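Local coordinates for protein glucokinase (Leishmania braziliensis MHOM/BR/75/M2904, PDB 6EDI) that probably phosphorylates D-glucose with ATP as phosphate donor, as a glucokinase of the actin-like ATPase superfamily, at residues I21-D33 / D89-D101. Sequence-based numbering, arbitrary orientation.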
ATOM      1  N   ILE A  21      11.554 -34.301  -0.671  1.00 34.24           N
ATOM      2  CA  ILE A  21      11.718 -35.652  -0.151  1.00 33.26           C
ATOM      3  C   ILE A  21      10.375 -36.339   0.019  1.00 35.71           C
ATOM      4  O   ILE A  21       9.339 -35.685   0.181  1.00 35.35           O
ATOM      5  CB  ILE A  21      12.420 -35.659   1.223  1.00 36.59           C
ATOM      6  CG1 ILE A  21      11.668 -34.757   2.203  1.00 34.67           C
ATOM      7  CG2 ILE A  21      13.875 -35.225   1.096  1.00 36.53           C
ATOM      8  CD1 ILE A  21      12.008 -35.030   3.641  1.00 38.00           C
ATOM      9  N   ALA A  22      10.391 -37.665  -0.007  1.00 33.56           N
ATOM     10  CA  ALA A  22       9.197 -38.426   0.323  1.00 36.45           C
ATOM     11  C   ALA A  22       8.870 -38.208   1.788  1.00 33.34           C
ATOM     12  O   ALA A  22       9.777 -38.062   2.602  1.00 36.07           O
ATOM     13  CB  ALA A  22       9.425 -39.904   0.053  1.00 39.11           C
ATOM     14  N   LEU A  23       7.586 -38.214   2.142  1.00 32.89           N
ATOM     15  CA  LEU A  23       7.205 -38.054   3.550  1.00 33.71           C
ATOM     16  C   LEU A  23       7.904 -39.055   4.472  1.00 39.63           C
ATOM     17  O   LEU A  23       8.300 -38.716   5.596  1.00 34.37           O
ATOM     18  CB  LEU A  23       5.691 -38.140   3.734  1.00 34.55           C
ATOM     19  CG  LEU A  23       5.179 -38.336   5.163  1.00 36.52           C
ATOM     20  CD1 LEU A  23       5.557 -37.167   6.064  1.00 41.06           C
ATOM     21  CD2 LEU A  23       3.676 -38.501   5.155  1.00 41.29           C
ATOM     22  N   GLU A  24       8.068 -40.282   3.988  1.00 34.92           N
ATOM     23  CA  GLU A  24       8.704 -41.324   4.786  1.00 40.55           C
ATOM     24  C   GLU A  24      10.167 -40.982   5.087  1.00 37.35           C
ATOM     25  O   GLU A  24      10.728 -41.450   6.083  1.00 43.45           O
ATOM     26  CB  GLU A  24       8.584 -42.684   4.085  1.00 38.30           C
ATOM     27  CG  GLU A  24       7.146 -43.098   3.728  1.00 46.40           C
ATOM     28  CD  GLU A  24       6.543 -42.291   2.566  1.00 46.79           C
ATOM     29  OE1 GLU A  24       7.267 -42.000   1.585  1.00 43.25           O
ATOM     30  OE2 GLU A  24       5.347 -41.932   2.648  1.00 44.21           O
ATOM     31  N   GLN A  25      10.776 -40.152   4.242  1.00 37.32           N
ATOM     32  CA  GLN A  25      12.190 -39.794   4.383  1.00 36.32           C
ATOM     33  C   GLN A  25      12.415 -38.546   5.236  1.00 33.32           C
ATOM     34  O   GLN A  25      13.550 -38.092   5.348  1.00 33.87           O
ATOM     35  CB  GLN A  25      12.833 -39.520   3.019  1.00 35.97           C
ATOM     36  CG  GLN A  25      12.852 -40.665   2.018  1.00 39.30           C
ATOM     37  CD  GLN A  25      13.297 -40.185   0.638  1.00 48.52           C
ATOM     38  OE1 GLN A  25      12.690 -39.273   0.056  1.00 38.87           O
ATOM     39  NE2 GLN A  25      14.370 -40.781   0.118  1.00 53.37           N
ATOM     40  N   LEU A  26      11.354 -37.986   5.812  1.00 37.40           N
ATOM     41  CA  LEU A  26      11.467 -36.711   6.541  1.00 33.29           C
ATOM     42  C   LEU A  26      12.434 -36.752   7.728  1.00 39.06           C
ATOM     43  O   LEU A  26      13.414 -36.008   7.758  1.00 37.41           O
ATOM     44  CB  LEU A  26      10.094 -36.161   6.963  1.00 33.55           C
ATOM     45  CG  LEU A  26      10.075 -34.857   7.770  1.00 35.86           C
ATOM     46  CD1 LEU A  26      10.742 -33.725   7.012  1.00 30.86           C
ATOM     47  CD2 LEU A  26       8.657 -34.464   8.157  1.00 38.15           C
ATOM     48  N   ALA A  27      12.164 -37.607   8.707  1.00 37.59           N
ATOM     49  CA  ALA A  27      13.008 -37.636   9.903  1.00 38.99           C
ATOM     50  C   ALA A  27      14.439 -38.005   9.526  1.00 36.92           C
ATOM     51  O   ALA A  27      15.400 -37.446  10.040  1.00 37.17           O
ATOM     52  CB  ALA A  27      12.456 -38.615  10.901  1.00 43.26           C
ATOM     53  N   LEU A  28      14.556 -38.963   8.618  1.00 32.96           N
ATOM     54  CA  LEU A  28      15.829 -39.370   8.042  1.00 34.45           C
ATOM     55  C   LEU A  28      16.636 -38.182   7.504  1.00 36.53           C
ATOM     56  O   LEU A  28      17.863 -38.112   7.657  1.00 36.94           O
ATOM     57  CB  LEU A  28      15.525 -40.369   6.927  1.00 39.83           C
ATOM     58  CG  LEU A  28      16.496 -40.847   5.856  1.00 41.62           C
ATOM     59  CD1 LEU A  28      15.951 -42.159   5.270  1.00 42.52           C
ATOM     60  CD2 LEU A  28      16.693 -39.822   4.745  1.00 38.51           C
ATOM     61  N   THR A  29      15.930 -37.265   6.856  1.00 36.75           N
ATOM     62  CA  THR A  29      16.527 -36.080   6.262  1.00 34.99           C
ATOM     63  C   THR A  29      16.879 -35.076   7.354  1.00 33.62           C
ATOM     64  O   THR A  29      17.956 -34.473   7.334  1.00 33.24           O
ATOM     65  CB  THR A  29      15.560 -35.469   5.244  1.00 34.77           C
ATOM     66  OG1 THR A  29      15.494 -36.323   4.096  1.00 37.96           O
ATOM     67  CG2 THR A  29      16.004 -34.072   4.806  1.00 38.30           C
ATOM     68  N   LEU A  30      15.976 -34.916   8.317  1.00 34.58           N
ATOM     69  CA  LEU A  30      16.222 -34.023   9.449  1.00 38.93           C
ATOM     70  C   LEU A  30      17.395 -34.486  10.316  1.00 42.45           C
ATOM     71  O   LEU A  30      18.229 -33.676  10.724  1.00 43.38           O
ATOM     72  CB  LEU A  30      14.964 -33.875  10.300  1.00 37.64           C
ATOM     73  CG  LEU A  30      13.817 -33.086   9.687  1.00 34.83           C
ATOM     74  CD1 LEU A  30      12.613 -33.144  10.595  1.00 36.63           C
ATOM     75  CD2 LEU A  30      14.246 -31.642   9.466  1.00 36.10           C
ATOM     76  N   THR A  31      17.450 -35.785  10.601  1.00 38.25           N
ATOM     77  CA  THR A  31      18.529 -36.351  11.410  1.00 42.01           C
ATOM     78  C   THR A  31      19.828 -36.461  10.624  1.00 42.39           C
ATOM     79  O   THR A  31      20.916 -36.462  11.206  1.00 48.55           O
ATOM     80  CB  THR A  31      18.172 -37.746  11.993  1.00 40.71           C
ATOM     81  OG1 THR A  31      18.001 -38.697  10.931  1.00 40.41           O
ATOM     82  CG2 THR A  31      16.910 -37.671  12.826  1.00 38.13           C
ATOM     83  N   GLY A  32      19.711 -36.544   9.302  1.00 42.40           N
ATOM     84  CA  GLY A  32      20.865 -36.738   8.440  1.00 41.63           C
ATOM     85  C   GLY A  32      21.780 -35.538   8.249  1.00 45.95           C
ATOM     86  O   GLY A  32      22.946 -35.703   7.892  1.00 48.80           O
ATOM     87  N   ASP A  33      21.253 -34.338   8.477  1.00 40.49           N
ATOM     88  CA  ASP A  33      22.003 -33.095   8.302  1.00 42.82           C
ATOM     89  C   ASP A  33      21.870 -32.283   9.590  1.00 40.80           C
ATOM     90  O   ASP A  33      20.804 -31.744   9.878  1.00 37.89           O
ATOM     91  CB  ASP A  33      21.447 -32.303   7.105  1.00 45.39           C
ATOM     92  CG  ASP A  33      22.201 -30.991   6.839  1.00 44.49           C
ATOM     93  OD1 ASP A  33      22.953 -30.494   7.710  1.00 41.97           O
ATOM     94  OD2 ASP A  33      22.012 -30.435   5.737  1.00 47.18           O
ATOM     95  N   ASP A  89      -1.159 -33.102   9.632  1.00 36.88           N
ATOM     96  CA  ASP A  89      -1.196 -34.215  10.573  1.00 37.62           C
ATOM     97  C   ASP A  89      -0.259 -35.365  10.160  1.00 34.84           C
ATOM     98  O   ASP A  89       0.435 -35.925  11.008  1.00 37.79           O
ATOM     99  CB  ASP A  89      -2.624 -34.708  10.805  1.00 39.15           C
ATOM    100  CG  ASP A  89      -2.750 -35.516  12.080  1.00 47.44           C
ATOM    101  OD1 ASP A  89      -2.824 -34.897  13.165  1.00 47.77           O
ATOM    102  OD2 ASP A  89      -2.754 -36.765  12.001  1.00 47.30           O
ATOM    103  N   GLU A  90      -0.212 -35.704   8.872  1.00 33.60           N
ATOM    104  CA  GLU A  90       0.740 -36.723   8.409  1.00 37.95           C
ATOM    105  C   GLU A  90       2.195 -36.334   8.682  1.00 38.83           C
ATOM    106  O   GLU A  90       3.027 -37.193   8.973  1.00 35.65           O
ATOM    107  CB  GLU A  90       0.568 -37.026   6.917  1.00 39.86           C
ATOM    108  CG  GLU A  90      -0.782 -37.585   6.527  1.00 42.93           C
ATOM    109  CD  GLU A  90      -0.683 -38.642   5.440  1.00 47.79           C
ATOM    110  OE1 GLU A  90      -0.486 -38.285   4.257  1.00 47.71           O
ATOM    111  OE2 GLU A  90      -0.798 -39.837   5.779  1.00 56.52           O
ATOM    112  N   VAL A  91       2.507 -35.045   8.572  1.00 37.88           N
ATOM    113  CA  VAL A  91       3.866 -34.574   8.842  1.00 34.13           C
ATOM    114  C   VAL A  91       4.144 -34.683  10.332  1.00 37.56           C
ATOM    115  O   VAL A  91       5.198 -35.177  10.760  1.00 36.17           O
ATOM    116  CB  VAL A  91       4.060 -33.111   8.396  1.00 31.16           C
ATOM    117  CG1 VAL A  91       5.407 -32.569   8.881  1.00 32.27           C
ATOM    118  CG2 VAL A  91       3.955 -32.995   6.886  1.00 35.89           C
ATOM    119  N   LEU A  92       3.169 -34.236  11.114  1.00 35.14           N
ATOM    120  CA  LEU A  92       3.285 -34.207  12.560  1.00 41.82           C
ATOM    121  C   LEU A  92       3.353 -35.628  13.141  1.00 43.16           C
ATOM    122  O   LEU A  92       4.240 -35.929  13.932  1.00 45.48           O
ATOM    123  CB  LEU A  92       2.132 -33.396  13.157  1.00 42.89           C
ATOM    124  CG  LEU A  92       2.433 -32.522  14.377  1.00 48.72           C
ATOM    125  CD1 LEU A  92       3.930 -32.402  14.615  1.00 46.94           C
ATOM    126  CD2 LEU A  92       1.805 -31.143  14.225  1.00 44.39           C
ATOM    127  N   GLN A  93       2.444 -36.507  12.721  1.00 44.39           N
ATOM    128  CA  GLN A  93       2.473 -37.897  13.180  1.00 46.90           C
ATOM    129  C   GLN A  93       3.759 -38.603  12.742  1.00 45.46           C
ATOM    130  O   GLN A  93       4.258 -39.486  13.443  1.00 47.77           O
ATOM    131  CB  GLN A  93       1.234 -38.679  12.711  1.00 47.09           C
ATOM    132  CG  GLN A  93      -0.128 -38.071  13.121  1.00 48.50           C
ATOM    133  CD  GLN A  93      -0.228 -37.661  14.591  1.00 51.82           C
ATOM    134  OE1 GLN A  93      -0.699 -36.564  14.908  1.00 59.83           O
ATOM    135  NE2 GLN A  93       0.192 -38.546  15.492  1.00 56.10           N
ATOM    136  N   HIS A  94       4.313 -38.209  11.598  1.00 41.92           N
ATOM    137  CA  HIS A  94       5.563 -38.811  11.136  1.00 42.91           C
ATOM    138  C   HIS A  94       6.731 -38.390  12.012  1.00 42.51           C
ATOM    139  O   HIS A  94       7.619 -39.192  12.293  1.00 44.62           O
ATOM    140  CB  HIS A  94       5.883 -38.433   9.690  1.00 39.85           C
ATOM    141  CG  HIS A  94       7.271 -38.805   9.264  1.00 44.25           C
ATOM    142  ND1 HIS A  94       7.571 -40.026   8.700  1.00 40.58           N
ATOM    143  CD2 HIS A  94       8.439 -38.121   9.324  1.00 40.73           C
ATOM    144  CE1 HIS A  94       8.863 -40.078   8.429  1.00 41.65           C
ATOM    145  NE2 HIS A  94       9.414 -38.936   8.797  1.00 42.01           N
ATOM    146  N   LEU A  95       6.749 -37.118  12.411  1.00 40.94           N
ATOM    147  CA  LEU A  95       7.812 -36.610  13.267  1.00 40.98           C
ATOM    148  C   LEU A  95       7.793 -37.265  14.649  1.00 44.80           C
ATOM    149  O   LEU A  95       8.846 -37.567  15.204  1.00 45.44           O
ATOM    150  CB  LEU A  95       7.737 -35.085  13.405  1.00 39.49           C
ATOM    151  CG  LEU A  95       8.022 -34.241  12.162  1.00 35.44           C
ATOM    152  CD1 LEU A  95       7.806 -32.758  12.477  1.00 32.13           C
ATOM    153  CD2 LEU A  95       9.431 -34.478  11.662  1.00 30.79           C
ATOM    154  N   LYS A  96       6.601 -37.475  15.207  1.00 45.68           N
ATOM    155  CA  LYS A  96       6.482 -38.100  16.526  1.00 49.40           C
ATOM    156  C   LYS A  96       6.795 -39.596  16.451  1.00 50.62           C
ATOM    157  O   LYS A  96       7.256 -40.191  17.425  1.00 54.52           O
ATOM    158  CB  LYS A  96       5.079 -37.902  17.112  1.00 48.73           C
ATOM    159  CG  LYS A  96       4.434 -36.529  16.865  1.00 51.43           C
ATOM    160  CD  LYS A  96       5.019 -35.400  17.703  1.00 47.60           C
ATOM    161  CE  LYS A  96       3.921 -34.645  18.447  1.00 50.20           C
ATOM    162  NZ  LYS A  96       2.718 -34.454  17.577  1.00 46.50           N
ATOM    163  N   LYS A  97       6.547 -40.195  15.289  1.00 47.78           N
ATOM    164  CA  LYS A  97       6.755 -41.629  15.093  1.00 51.24           C
ATOM    165  C   LYS A  97       8.177 -41.978  14.654  1.00 53.90           C
ATOM    166  O   LYS A  97       8.655 -43.081  14.928  1.00 51.04           O
ATOM    167  CB  LYS A  97       5.781 -42.187  14.052  1.00 50.84           C
ATOM    168  CG  LYS A  97       4.350 -42.425  14.520  1.00 50.13           C
ATOM    169  CD  LYS A  97       3.547 -43.007  13.366  1.00 56.12           C
ATOM    170  CE  LYS A  97       2.084 -43.201  13.709  1.00 55.52           C
ATOM    171  NZ  LYS A  97       1.354 -43.877  12.596  1.00 55.55           N
ATOM    172  N   ASN A  98       8.837 -41.057  13.952  1.00 50.67           N
ATOM    173  CA  ASN A  98      10.174 -41.328  13.418  1.00 47.60           C
ATOM    174  C   ASN A  98      11.296 -40.462  13.999  1.00 51.57           C
ATOM    175  O   ASN A  98      12.426 -40.507  13.511  1.00 53.60           O
ATOM    176  CB  ASN A  98      10.188 -41.254  11.882  1.00 45.69           C
ATOM    177  CG  ASN A  98       9.313 -42.310  11.237  1.00 48.82           C
ATOM    178  OD1 ASN A  98       9.772 -43.412  10.927  1.00 49.44           O
ATOM    179  ND2 ASN A  98       8.043 -41.976  11.019  1.00 49.34           N
ATOM    180  N   LEU A  99      11.000 -39.695  15.044  1.00 45.27           N
ATOM    181  CA  LEU A  99      12.054 -39.009  15.788  1.00 50.35           C
ATOM    182  C   LEU A  99      12.155 -39.610  17.188  1.00 52.11           C
ATOM    183  O   LEU A  99      11.138 -39.980  17.785  1.00 51.59           O
ATOM    184  CB  LEU A  99      11.846 -37.485  15.819  1.00 48.97           C
ATOM    185  CG  LEU A  99      12.098 -36.806  14.464  1.00 44.04           C
ATOM    186  CD1 LEU A  99      11.724 -35.336  14.419  1.00 40.67           C
ATOM    187  CD2 LEU A  99      13.554 -36.976  14.067  1.00 46.85           C
ATOM    188  N   PRO A 100      13.390 -39.747  17.698  1.00 51.88           N
ATOM    189  CA  PRO A 100      13.639 -40.443  18.966  1.00 51.62           C
ATOM    190  C   PRO A 100      12.926 -39.793  20.159  1.00 55.11           C
ATOM    191  O   PRO A 100      12.447 -40.506  21.045  1.00 54.08           O
ATOM    192  CB  PRO A 100      15.160 -40.330  19.133  1.00 50.11           C
ATOM    193  CG  PRO A 100      15.692 -40.058  17.751  1.00 51.62           C
ATOM    194  CD  PRO A 100      14.635 -39.233  17.093  1.00 49.62           C
ATOM    195  N   ASP A 101      12.863 -38.462  20.176  1.00 51.11           N
ATOM    196  CA  ASP A 101      12.177 -37.736  21.239  1.00 48.56           C
ATOM    197  C   ASP A 101      10.784 -37.275  20.801  1.00 48.43           C
ATOM    198  O   ASP A 101      10.279 -36.265  21.292  1.00 47.73           O
ATOM    199  CB  ASP A 101      13.000 -36.515  21.648  1.00 44.82           C
ATOM    200  CG  ASP A 101      13.054 -35.451  20.555  1.00 47.47           C
ATOM    201  OD1 ASP A 101      12.822 -35.788  19.371  1.00 49.05           O
ATOM    202  OD2 ASP A 101      13.334 -34.272  20.878  1.00 46.17           O
TER
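With CG anti to the backbone N (chi1 169°) and the ring turned across, H94 reaches from helix 84-98 to the start of helix 26-32. There A27 N donates to H94 NE2 at 3.1 Å, with an N-H...N angle of 159°. The donor lies in the imidazole plane. L23 O sits over the rim of one ring face, 3.2 Å from H94 CE1, while E24 O approaches CE1 near the ring plane; N98 CB lies over the rim of the opposite face. L26 also has CG anti to its N, which sends CD2 across L95 CD2 (3.6 Å) and V91 CG1. Farther along, A27 CB meets N98 CB at 3.6 Å, and the T31 and L99 side chains run past each other in opposite directions, T31 CG2 3.6 Å from L99 CD2. The axes of segments 26-32 and 89-98 cross at -60°, with a closest approach of 9.7 Å. L26, V91 and L95 all touch F56 of strand 51-58, which places both helices against the mixed sheet of the N-terminal part of the chain. NE2 accepting from an amide is consistent with a ring unprotonated there, probably neutral with the proton on ND1, that satisfies a first-turn N-H of helix 26-32.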